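Local coordinates for oxysterol-binding protein homolog 3 (Saccharomyces cerevisiae, PDB 4IC4) that carries lipids such as sterols and phosphoinositides in a hydrophobic pocket of its OSBP-related domain, transferring them between membranes without vesicles, at residues S40-L45 with V63-P68; S76-Y81 with W198-T203; F101-L106 with S231-D236; R328-E331 with K337-E340. All blocks are in the same frame, centred on the assembly; numbering follows the deposited sequence.

Contact 1. Residues S40-L45 with V63-P68; sequences SPPSLL and VTSNEP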
# COMPACT_ATOMS: atom_id res chain seq x y z
N SER A 40 1.45 11.63 -21.11
CA SER A 40 0.32 10.74 -21.37
C SER A 40 0.71 9.32 -20.95
O SER A 40 1.87 8.93 -21.08
CB SER A 40 -0.06 10.77 -22.85
OG SER A 40 0.97 10.25 -23.66
N PRO A 41 -0.25 8.54 -20.45
CA PRO A 41 -0.04 7.16 -20.00
C PRO A 41 0.24 6.14 -21.09
O PRO A 41 -0.58 5.93 -21.98
CB PRO A 41 -1.34 6.83 -19.26
CG PRO A 41 -1.95 8.17 -18.95
CD PRO A 41 -1.63 8.97 -20.17
N PRO A 42 1.41 5.48 -21.03
CA PRO A 42 1.70 4.48 -22.06
C PRO A 42 0.82 3.25 -21.83
O PRO A 42 0.16 3.14 -20.80
CB PRO A 42 3.19 4.20 -21.86
CG PRO A 42 3.38 4.43 -20.40
CD PRO A 42 2.57 5.68 -20.15
N SER A 43 0.80 2.35 -22.81
CA SER A 43 0.00 1.13 -22.72
C SER A 43 0.79 -0.03 -22.12
O SER A 43 1.85 -0.40 -22.63
CB SER A 43 -0.51 0.73 -24.10
OG SER A 43 -1.08 -0.57 -24.08
N LEU A 44 0.26 -0.62 -21.06
CA LEU A 44 0.92 -1.74 -20.40
C LEU A 44 1.03 -2.94 -21.35
O LEU A 44 2.09 -3.55 -21.46
CB LEU A 44 0.14 -2.16 -19.15
CG LEU A 44 0.68 -3.38 -18.39
CD1 LEU A 44 2.13 -3.16 -18.00
CD2 LEU A 44 -0.18 -3.62 -17.16
N LEU A 45 -0.06 -3.25 -22.04
CA LEU A 45 -0.09 -4.37 -22.97
C LEU A 45 1.04 -4.30 -24.00
O LEU A 45 1.58 -5.32 -24.41
CB LEU A 45 -1.43 -4.41 -23.70
CG LEU A 45 -1.66 -5.60 -24.63
CD1 LEU A 45 -1.58 -6.90 -23.83
CD2 LEU A 45 -3.02 -5.48 -25.30
N VAL A 63 9.74 5.89 -17.48
CA VAL A 63 9.25 6.57 -16.29
C VAL A 63 7.81 7.06 -16.46
O VAL A 63 7.10 7.29 -15.48
CB VAL A 63 10.16 7.76 -15.92
CG1 VAL A 63 9.99 8.89 -16.92
CG2 VAL A 63 9.86 8.23 -14.51
N THR A 64 7.37 7.20 -17.70
CA THR A 64 6.01 7.66 -17.98
C THR A 64 4.96 6.61 -17.62
O THR A 64 3.76 6.92 -17.56
CB THR A 64 5.85 8.06 -19.45
OG1 THR A 64 6.33 7.00 -20.28
CG2 THR A 64 6.63 9.34 -19.74
N SER A 65 5.40 5.38 -17.39
CA SER A 65 4.49 4.29 -17.01
C SER A 65 4.24 4.33 -15.51
O SER A 65 3.44 3.56 -14.99
CB SER A 65 5.09 2.93 -17.37
OG SER A 65 5.31 2.80 -18.77
N ASN A 66 4.94 5.22 -14.82
CA ASN A 66 4.82 5.33 -13.37
C ASN A 66 3.96 6.50 -12.89
O ASN A 66 3.61 7.40 -13.66
CB ASN A 66 6.21 5.52 -12.74
CG ASN A 66 7.11 4.33 -12.94
OD1 ASN A 66 8.33 4.48 -13.07
ND2 ASN A 66 6.54 3.14 -12.95
N GLU A 67 3.61 6.44 -11.61
CA GLU A 67 2.90 7.50 -10.92
C GLU A 67 4.00 7.96 -9.95
O GLU A 67 4.90 7.17 -9.64
CB GLU A 67 1.66 6.99 -10.18
CG GLU A 67 1.88 5.79 -9.29
CD GLU A 67 0.60 5.33 -8.62
OE1 GLU A 67 -0.49 5.75 -9.07
OE2 GLU A 67 0.68 4.55 -7.65
N PRO A 68 3.96 9.21 -9.48
CA PRO A 68 4.99 9.73 -8.58
C PRO A 68 5.11 9.27 -7.13
O PRO A 68 5.21 10.10 -6.23
CB PRO A 68 4.83 11.24 -8.71
CG PRO A 68 3.36 11.39 -8.88
CD PRO A 68 3.00 10.27 -9.85

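Contact 2. Residues S76-Y81 with W198-T203; sequences SETFEY and WTQPTT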
# COMPACT_ATOMS: atom_id res chain seq x y z
N SER A 76 1.62 1.84 1.87
CA SER A 76 1.32 2.63 3.06
C SER A 76 -0.11 3.17 3.01
O SER A 76 -0.66 3.56 4.04
CB SER A 76 2.29 3.80 3.20
OG SER A 76 3.60 3.33 3.48
N GLU A 77 -0.70 3.20 1.82
CA GLU A 77 -2.07 3.69 1.68
C GLU A 77 -3.03 2.71 2.34
O GLU A 77 -4.21 3.01 2.53
CB GLU A 77 -2.42 3.90 0.20
CG GLU A 77 -1.61 5.03 -0.42
CD GLU A 77 -1.96 5.29 -1.87
OE1 GLU A 77 -3.07 5.79 -2.16
OE2 GLU A 77 -1.11 4.98 -2.74
N THR A 78 -2.52 1.53 2.68
CA THR A 78 -3.31 0.53 3.38
C THR A 78 -3.79 1.15 4.69
O THR A 78 -4.81 0.74 5.25
CB THR A 78 -2.45 -0.72 3.71
OG1 THR A 78 -2.17 -1.43 2.49
CG2 THR A 78 -3.18 -1.65 4.67
N PHE A 79 -3.07 2.17 5.15
CA PHE A 79 -3.39 2.84 6.41
C PHE A 79 -4.11 4.19 6.31
O PHE A 79 -4.23 4.91 7.29
CB PHE A 79 -2.10 2.99 7.24
CG PHE A 79 -1.54 1.67 7.68
CD1 PHE A 79 -2.04 1.04 8.82
CD2 PHE A 79 -0.55 1.04 6.94
CE1 PHE A 79 -1.57 -0.22 9.19
CE2 PHE A 79 -0.08 -0.22 7.31
CZ PHE A 79 -0.59 -0.85 8.44
N GLU A 80 -4.62 4.50 5.12
CA GLU A 80 -5.35 5.75 4.93
C GLU A 80 -6.49 5.89 5.94
O GLU A 80 -6.76 6.98 6.44
CB GLU A 80 -5.92 5.84 3.51
CG GLU A 80 -6.73 7.11 3.26
CD GLU A 80 -7.38 7.17 1.88
OE1 GLU A 80 -7.15 6.26 1.05
OE2 GLU A 80 -8.11 8.14 1.63
N TYR A 81 -7.16 4.77 6.23
CA TYR A 81 -8.29 4.79 7.16
C TYR A 81 -7.97 4.10 8.48
O TYR A 81 -8.79 3.38 9.06
CB TYR A 81 -9.51 4.13 6.49
CG TYR A 81 -9.92 4.81 5.20
CD1 TYR A 81 -10.70 5.97 5.21
CD2 TYR A 81 -9.50 4.31 3.97
CE1 TYR A 81 -11.05 6.62 4.02
CE2 TYR A 81 -9.85 4.95 2.78
CZ TYR A 81 -10.62 6.10 2.80
OH TYR A 81 -10.94 6.73 1.62
N TRP A 198 -5.13 -11.43 8.02
CA TRP A 198 -5.78 -11.56 6.73
C TRP A 198 -4.78 -11.31 5.61
O TRP A 198 -3.73 -10.70 5.82
CB TRP A 198 -6.96 -10.58 6.61
CG TRP A 198 -6.62 -9.13 6.44
CD1 TRP A 198 -6.44 -8.46 5.26
CD2 TRP A 198 -6.44 -8.16 7.47
NE1 TRP A 198 -6.18 -7.13 5.50
CE2 TRP A 198 -6.17 -6.92 6.85
CE3 TRP A 198 -6.49 -8.21 8.87
CZ2 TRP A 198 -5.94 -5.74 7.58
CZ3 TRP A 198 -6.26 -7.04 9.60
CH2 TRP A 198 -5.99 -5.83 8.95
N THR A 199 -5.10 -11.85 4.44
CA THR A 199 -4.29 -11.66 3.24
C THR A 199 -5.15 -10.75 2.38
O THR A 199 -6.36 -10.97 2.26
CB THR A 199 -4.04 -12.99 2.51
OG1 THR A 199 -3.18 -13.81 3.30
CG2 THR A 199 -3.40 -12.75 1.15
N GLN A 200 -4.56 -9.71 1.79
CA GLN A 200 -5.35 -8.81 0.96
C GLN A 200 -5.99 -9.56 -0.20
O GLN A 200 -5.39 -10.47 -0.77
CB GLN A 200 -4.49 -7.65 0.46
CG GLN A 200 -4.26 -6.61 1.54
CD GLN A 200 -3.59 -5.34 1.04
OE1 GLN A 200 -3.57 -4.33 1.75
NE2 GLN A 200 -3.04 -5.39 -0.16
N PRO A 201 -7.22 -9.19 -0.55
CA PRO A 201 -7.93 -9.85 -1.65
C PRO A 201 -7.28 -9.67 -3.01
O PRO A 201 -6.52 -8.73 -3.24
CB PRO A 201 -9.32 -9.21 -1.60
CG PRO A 201 -9.01 -7.83 -1.14
CD PRO A 201 -8.01 -8.07 -0.02
N THR A 202 -7.59 -10.60 -3.91
CA THR A 202 -7.07 -10.58 -5.26
C THR A 202 -7.82 -9.50 -6.04
O THR A 202 -9.01 -9.30 -5.84
CB THR A 202 -7.33 -11.93 -5.97
OG1 THR A 202 -6.72 -12.99 -5.22
CG2 THR A 202 -6.77 -11.92 -7.38
N THR A 203 -7.10 -8.80 -6.91
CA THR A 203 -7.72 -7.78 -7.75
C THR A 203 -7.36 -8.11 -9.19
O THR A 203 -6.39 -8.83 -9.45
CB THR A 203 -7.22 -6.36 -7.41
OG1 THR A 203 -5.79 -6.30 -7.53
CG2 THR A 203 -7.63 -5.98 -6.00

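Contact 3. Residues F101-L106 with S231-D236; sequences FAISFL and SHILFD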
# COMPACT_ATOMS: atom_id res chain seq x y z
N PHE A 101 -11.60 -1.92 7.66
CA PHE A 101 -10.23 -1.48 7.41
C PHE A 101 -9.58 -2.33 6.33
O PHE A 101 -8.94 -1.80 5.42
CB PHE A 101 -9.40 -1.57 8.70
CG PHE A 101 -7.95 -1.23 8.50
CD1 PHE A 101 -7.55 0.10 8.38
CD2 PHE A 101 -6.99 -2.23 8.40
CE1 PHE A 101 -6.21 0.43 8.16
CE2 PHE A 101 -5.64 -1.91 8.18
CZ PHE A 101 -5.26 -0.58 8.06
N ALA A 102 -9.75 -3.64 6.42
CA ALA A 102 -9.16 -4.56 5.45
C ALA A 102 -9.60 -4.32 4.01
O ALA A 102 -8.82 -4.51 3.08
CB ALA A 102 -9.47 -6.00 5.85
N ILE A 103 -10.85 -3.91 3.84
CA ILE A 103 -11.40 -3.65 2.52
C ILE A 103 -11.13 -2.23 2.02
O ILE A 103 -11.00 -1.99 0.82
CB ILE A 103 -12.93 -3.86 2.52
CG1 ILE A 103 -13.25 -5.33 2.84
CG2 ILE A 103 -13.53 -3.46 1.19
CD1 ILE A 103 -14.72 -5.60 3.10
N SER A 104 -11.02 -1.28 2.95
CA SER A 104 -10.84 0.12 2.61
C SER A 104 -9.75 0.50 1.62
O SER A 104 -9.94 1.41 0.82
CB SER A 104 -10.67 0.97 3.88
OG SER A 104 -9.46 0.68 4.54
N PHE A 105 -8.62 -0.20 1.65
CA PHE A 105 -7.53 0.15 0.75
C PHE A 105 -7.93 0.08 -0.73
O PHE A 105 -7.34 0.77 -1.56
CB PHE A 105 -6.31 -0.74 1.00
CG PHE A 105 -6.37 -2.06 0.29
CD1 PHE A 105 -7.19 -3.08 0.77
CD2 PHE A 105 -5.65 -2.27 -0.88
CE1 PHE A 105 -7.28 -4.29 0.09
CE2 PHE A 105 -5.73 -3.48 -1.57
CZ PHE A 105 -6.55 -4.49 -1.08
N LEU A 106 -8.90 -0.76 -1.05
CA LEU A 106 -9.34 -0.90 -2.44
C LEU A 106 -9.86 0.40 -3.02
O LEU A 106 -9.78 0.63 -4.23
CB LEU A 106 -10.44 -1.96 -2.55
CG LEU A 106 -10.03 -3.41 -2.30
CD1 LEU A 106 -11.29 -4.26 -2.17
CD2 LEU A 106 -9.15 -3.90 -3.44
N SER A 231 -14.56 -13.27 9.65
CA SER A 231 -15.33 -12.40 8.78
C SER A 231 -15.09 -12.88 7.36
O SER A 231 -13.95 -13.09 6.95
CB SER A 231 -14.88 -10.95 8.93
OG SER A 231 -15.66 -10.09 8.12
N HIS A 232 -16.17 -13.06 6.61
CA HIS A 232 -16.10 -13.53 5.24
C HIS A 232 -16.56 -12.44 4.29
O HIS A 232 -17.73 -12.05 4.29
CB HIS A 232 -16.96 -14.79 5.09
CG HIS A 232 -16.88 -15.43 3.74
ND1 HIS A 232 -17.64 -15.00 2.67
CD2 HIS A 232 -16.14 -16.46 3.28
CE1 HIS A 232 -17.36 -15.74 1.61
NE2 HIS A 232 -16.45 -16.64 1.96
N ILE A 233 -15.63 -11.93 3.48
CA ILE A 233 -15.93 -10.87 2.53
C ILE A 233 -16.03 -11.43 1.12
O ILE A 233 -15.09 -12.03 0.62
CB ILE A 233 -14.83 -9.77 2.53
CG1 ILE A 233 -14.71 -9.14 3.92
CG2 ILE A 233 -15.17 -8.70 1.51
CD1 ILE A 233 -13.94 -9.98 4.92
N LEU A 234 -17.18 -11.24 0.49
CA LEU A 234 -17.39 -11.72 -0.87
C LEU A 234 -17.71 -10.56 -1.81
O LEU A 234 -18.62 -9.77 -1.55
CB LEU A 234 -18.53 -12.75 -0.91
CG LEU A 234 -19.91 -12.33 -0.39
CD1 LEU A 234 -20.94 -13.37 -0.81
CD2 LEU A 234 -19.88 -12.18 1.12
N PHE A 235 -16.95 -10.46 -2.89
CA PHE A 235 -17.15 -9.39 -3.86
C PHE A 235 -18.11 -9.82 -4.96
O PHE A 235 -18.11 -10.98 -5.38
CB PHE A 235 -15.80 -8.99 -4.46
CG PHE A 235 -14.83 -8.46 -3.44
CD1 PHE A 235 -14.97 -7.16 -2.95
CD2 PHE A 235 -13.82 -9.26 -2.94
CE1 PHE A 235 -14.11 -6.68 -1.97
CE2 PHE A 235 -12.95 -8.78 -1.96
CZ PHE A 235 -13.10 -7.49 -1.48
N ASP A 236 -18.93 -8.88 -5.42
CA ASP A 236 -19.90 -9.17 -6.48
C ASP A 236 -19.19 -9.64 -7.74
O ASP A 236 -18.11 -9.14 -8.08
CB ASP A 236 -20.72 -7.92 -6.82
CG ASP A 236 -21.66 -7.52 -5.70
OD1 ASP A 236 -21.76 -8.26 -4.70
OD2 ASP A 236 -22.30 -6.46 -5.83

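Contact 4. Residues R328-E331 with K337-E340; sequences RAYE and KAEE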
# COMPACT_ATOMS: atom_id res chain seq x y z
N ARG A 328 10.95 12.54 -7.60
CA ARG A 328 10.75 13.97 -7.39
C ARG A 328 10.69 14.74 -8.70
O ARG A 328 9.80 15.57 -8.90
CB ARG A 328 11.87 14.55 -6.51
CG ARG A 328 11.66 16.01 -6.15
CD ARG A 328 10.43 16.20 -5.28
NE ARG A 328 10.55 15.45 -4.04
CZ ARG A 328 9.54 15.22 -3.19
NH1 ARG A 328 8.33 15.68 -3.46
NH2 ARG A 328 9.76 14.53 -2.08
N ALA A 329 11.62 14.47 -9.60
CA ALA A 329 11.65 15.15 -10.89
C ALA A 329 10.37 14.86 -11.66
O ALA A 329 9.78 15.75 -12.28
CB ALA A 329 12.87 14.72 -11.69
N TYR A 330 9.93 13.60 -11.61
CA TYR A 330 8.71 13.17 -12.31
C TYR A 330 7.50 13.87 -11.72
O TYR A 330 6.61 14.33 -12.45
CB TYR A 330 8.55 11.65 -12.17
CG TYR A 330 7.45 11.06 -13.03
CD1 TYR A 330 7.51 11.14 -14.42
CD2 TYR A 330 6.38 10.39 -12.45
CE1 TYR A 330 6.52 10.56 -15.21
CE2 TYR A 330 5.38 9.80 -13.23
CZ TYR A 330 5.47 9.89 -14.61
OH TYR A 330 4.50 9.29 -15.39
N GLU A 331 7.45 13.96 -10.39
CA GLU A 331 6.35 14.61 -9.71
C GLU A 331 6.24 16.06 -10.16
O GLU A 331 5.15 16.57 -10.39
CB GLU A 331 6.56 14.56 -8.19
CG GLU A 331 5.50 15.30 -7.38
CD GLU A 331 5.80 15.33 -5.90
OE1 GLU A 331 5.62 14.29 -5.22
OE2 GLU A 331 6.23 16.39 -5.40
N LYS A 337 14.53 14.41 -17.14
CA LYS A 337 15.41 14.21 -16.00
C LYS A 337 14.99 12.99 -15.20
O LYS A 337 15.84 12.23 -14.73
CB LYS A 337 15.44 15.45 -15.11
CG LYS A 337 16.40 16.52 -15.61
CD LYS A 337 17.83 16.01 -15.60
CE LYS A 337 18.78 16.94 -16.33
NZ LYS A 337 18.82 18.30 -15.72
N ALA A 338 13.68 12.80 -15.04
CA ALA A 338 13.18 11.65 -14.30
C ALA A 338 13.62 10.35 -14.96
O ALA A 338 14.03 9.41 -14.28
CB ALA A 338 11.66 11.71 -14.21
N GLU A 339 13.55 10.30 -16.28
CA GLU A 339 13.95 9.10 -16.99
C GLU A 339 15.45 8.84 -16.79
O GLU A 339 15.86 7.71 -16.53
CB GLU A 339 13.66 9.22 -18.49
CG GLU A 339 14.08 8.00 -19.28
CD GLU A 339 13.21 6.79 -19.00
OE1 GLU A 339 13.72 5.65 -19.12
OE2 GLU A 339 12.02 6.97 -18.67
N GLU A 340 16.25 9.89 -16.92
CA GLU A 340 17.69 9.74 -16.75
C GLU A 340 18.02 9.25 -15.34
O GLU A 340 18.87 8.38 -15.16
CB GLU A 340 18.40 11.07 -17.02
CG GLU A 340 19.88 10.93 -17.29
CD GLU A 340 20.53 12.24 -17.70
OE1 GLU A 340 20.00 12.91 -18.61
OE2 GLU A 340 21.57 12.60 -17.10

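Contact 1. Residues S40-L45 with V63-P68
Pro42 presses CG and CD of its ring against the 3-10 segment 63-65, and meets Thr64 and Ser65 there. The ring can be followed atom by atom. CB, which points toward the opposing segment, lies 4.0 Å from Ser65 OG at the margin of the contact. CG goes deepest: it comes to 3.0 Å from Ser65 OG and to 3.6 Å from Ser65 CA. CD, the atom bonded to the proline nitrogen, is 3.1 Å from Thr64 O. The threonine hydroxyl joins in, since Thr64 OG1 lies 3.9 Å from Pro42 CG and about as near CD. Ser65 OG reaches the ring because it stands beside its own backbone N, opposite the carbonyl carbon (chi1 -62°). Ser40 O adds a distant touch on Thr64 CB. With an alanine in place of Pro42, CG and CD would be gone, and Thr64 O and Ser65 OG would probably lose the carbon surface that covers them, with a gap opening beside the 3-10 turn. The turn itself is held by the bond from Asn66 N to Val63 O and by backbone bonding of Ser65 with Lys118; in the strand that follows, Glu67 bonds to Lys118 too. Lys118 and Met61, both of which bind phosphatidylinositol 4-phosphate, lie close to Ser65, which is consistent with a second-shell place beside the lipid-binding residues. No hydrogen bond crosses between the segments. A ring without an N-H faces three oxygens through carbon alone, which implies shape fitting with, at most, weak C-H...O attraction.

Contact 2. Residues S76-Y81 with W198-T203
Thr78 and Gln200 reach for each other head-on and meet through oxygen atoms. The polar part comes first: Thr78 OG1 lies 3.3 Å from Gln200 OE1, yet no hydrogen bond joins them, because the threonine hydroxyl is bonded to Ile75 O in the preceding turn. Closeness of two polar atoms is therefore no proof of a bond, and here the pair is a buried juxtaposition. The threonine methyl flanks the same amide oxygen, Thr78 CG2 standing 4.0 Å from Gln200 OE1. Apolar packing lies within the turn, where this methyl rests over one face of the Phe79 ring, offset toward the rim. Gln200 gets its amide this far by running extended beyond CG (chi2 -171°), spanning a backbone separation of 9.9 Å between Thr78 CA and Gln200 CA. Glu77, in the same 3-10 segment, forms a salt bridge with Arg114 and a hydrogen bond with Thr302. In the beta-barrel OSBP-related domain, the contact joins the turn between helices 71-76 and 83-88 to the chain just after strand 195-199, near the centre of the chain. Gln200 touches Phe105, which follows helix 94-104, and Leu185 of strand 177-189, while Trp198 packs on Val98, Phe101 and Ala102 of helix 94-104.

Contact 3. Residues F101-L106 with S231-D236
Ile103 and Ile233 pass alongside one another, running opposite ways, with Ile103 CD1 lying 3.5 Å from Ile233 CG2 and nearly as close to its CG1. Ile103 CG1 stands opposite the carbonyl carbon (chi1 -63°) and the chain extends beyond it (chi2 170°), which carries CD1 to its partner. Beside them, Leu106 CD1 meets the Phe235 ring obliquely, 3.7 Å from CE1 and almost equally near CZ. These two purely apolar pairs make up the first shell, and all four side chains are buried. The strand's alternation puts Ile233 and Phe235 on the same side, where Ile233 CG2 also sits over one face of the Phe235 ring, toward the rim. On the helical side, the Phe105 ring lies under Leu106 CG. Leu106 N bonds to Ile103 O, linking the two contact residues on one turn, and Ser104 OG donates to Phe101 O at 2.7 Å, tilted 24° from the carbonyl plane. Farther out, Ser231 OG is hydrogen-bonded to Ser99 OG. Helix 94-104 thus packs on the barrel strand 230-235, which runs antiparallel between strands 214-225 and 247-253; Pro217 of the former touches both Leu106 and Phe235, and Phe248 of the latter touches Ile103.

Contact 4. Residues R328-E331 with K337-E340
Glu331 OE2 is gripped by two arginines, Arg328 and Arg31, while its neighbours Ala329 and Tyr330 meet Ala338 across the contact. The setting is a pair of consecutive helices, 325-331 and the long 335-354, joined by a three-residue turn. Within the first helix, Arg328 NH1 lies 2.9 Å from Glu331 OE2, one turn on. This is a salt bridge whose hydrogen bond is weak, bent to 127° at the hydrogen. The arginine chain folds back to make it, with chi2 at 65° starting the curl of the guanidinium toward the carboxylate. Two positive partners would probably favour the ionised form of Glu331. Arg328 NH2 also bonds to Asn306 O and Arg322 O. The helix-helix contact itself is built of small groups. Ala329 CB faces Ala338 CB at 4.1 Å, and it also touches the backbone N of Ala338. The same methyl of Ala338, CB, also lies 3.7 Å from Tyr330 CB and approaches the ring obliquely. The small alanine side chains allow the backbones to come close, with Ala329 CA only 5.1 Å from Ala338 CA. The tyrosine ring runs off toward residues 63-66, because CG is anti to the backbone N (chi1 -171°). There its phenolic oxygen, Tyr330 OH, is hydrogen-bonded to the backbone carbonyl oxygen of Asn66.

From the N terminus, contact 1 closes first, with 17 residues, including most of helix 44-50, between its segments. Contacts 2 and 3 then cross: 76-81 and 101-106 open in turn, and their partners 198-203 and 231-236 follow in the same order, so two long loops rich in strand overlap along the chain. Their centres are 9 Å apart, and together they tie a turn and helix 94-104 to the strands of the barrel and the loop after strand 195-199. Contact 4 comes last and closes a five-residue gap. It nevertheless touches contact 1, joining helices 325-331 and 335-354 to the lipid-site side of the fold, while contact 3 lies across the chain's centre from it, about 35 Å away between centres.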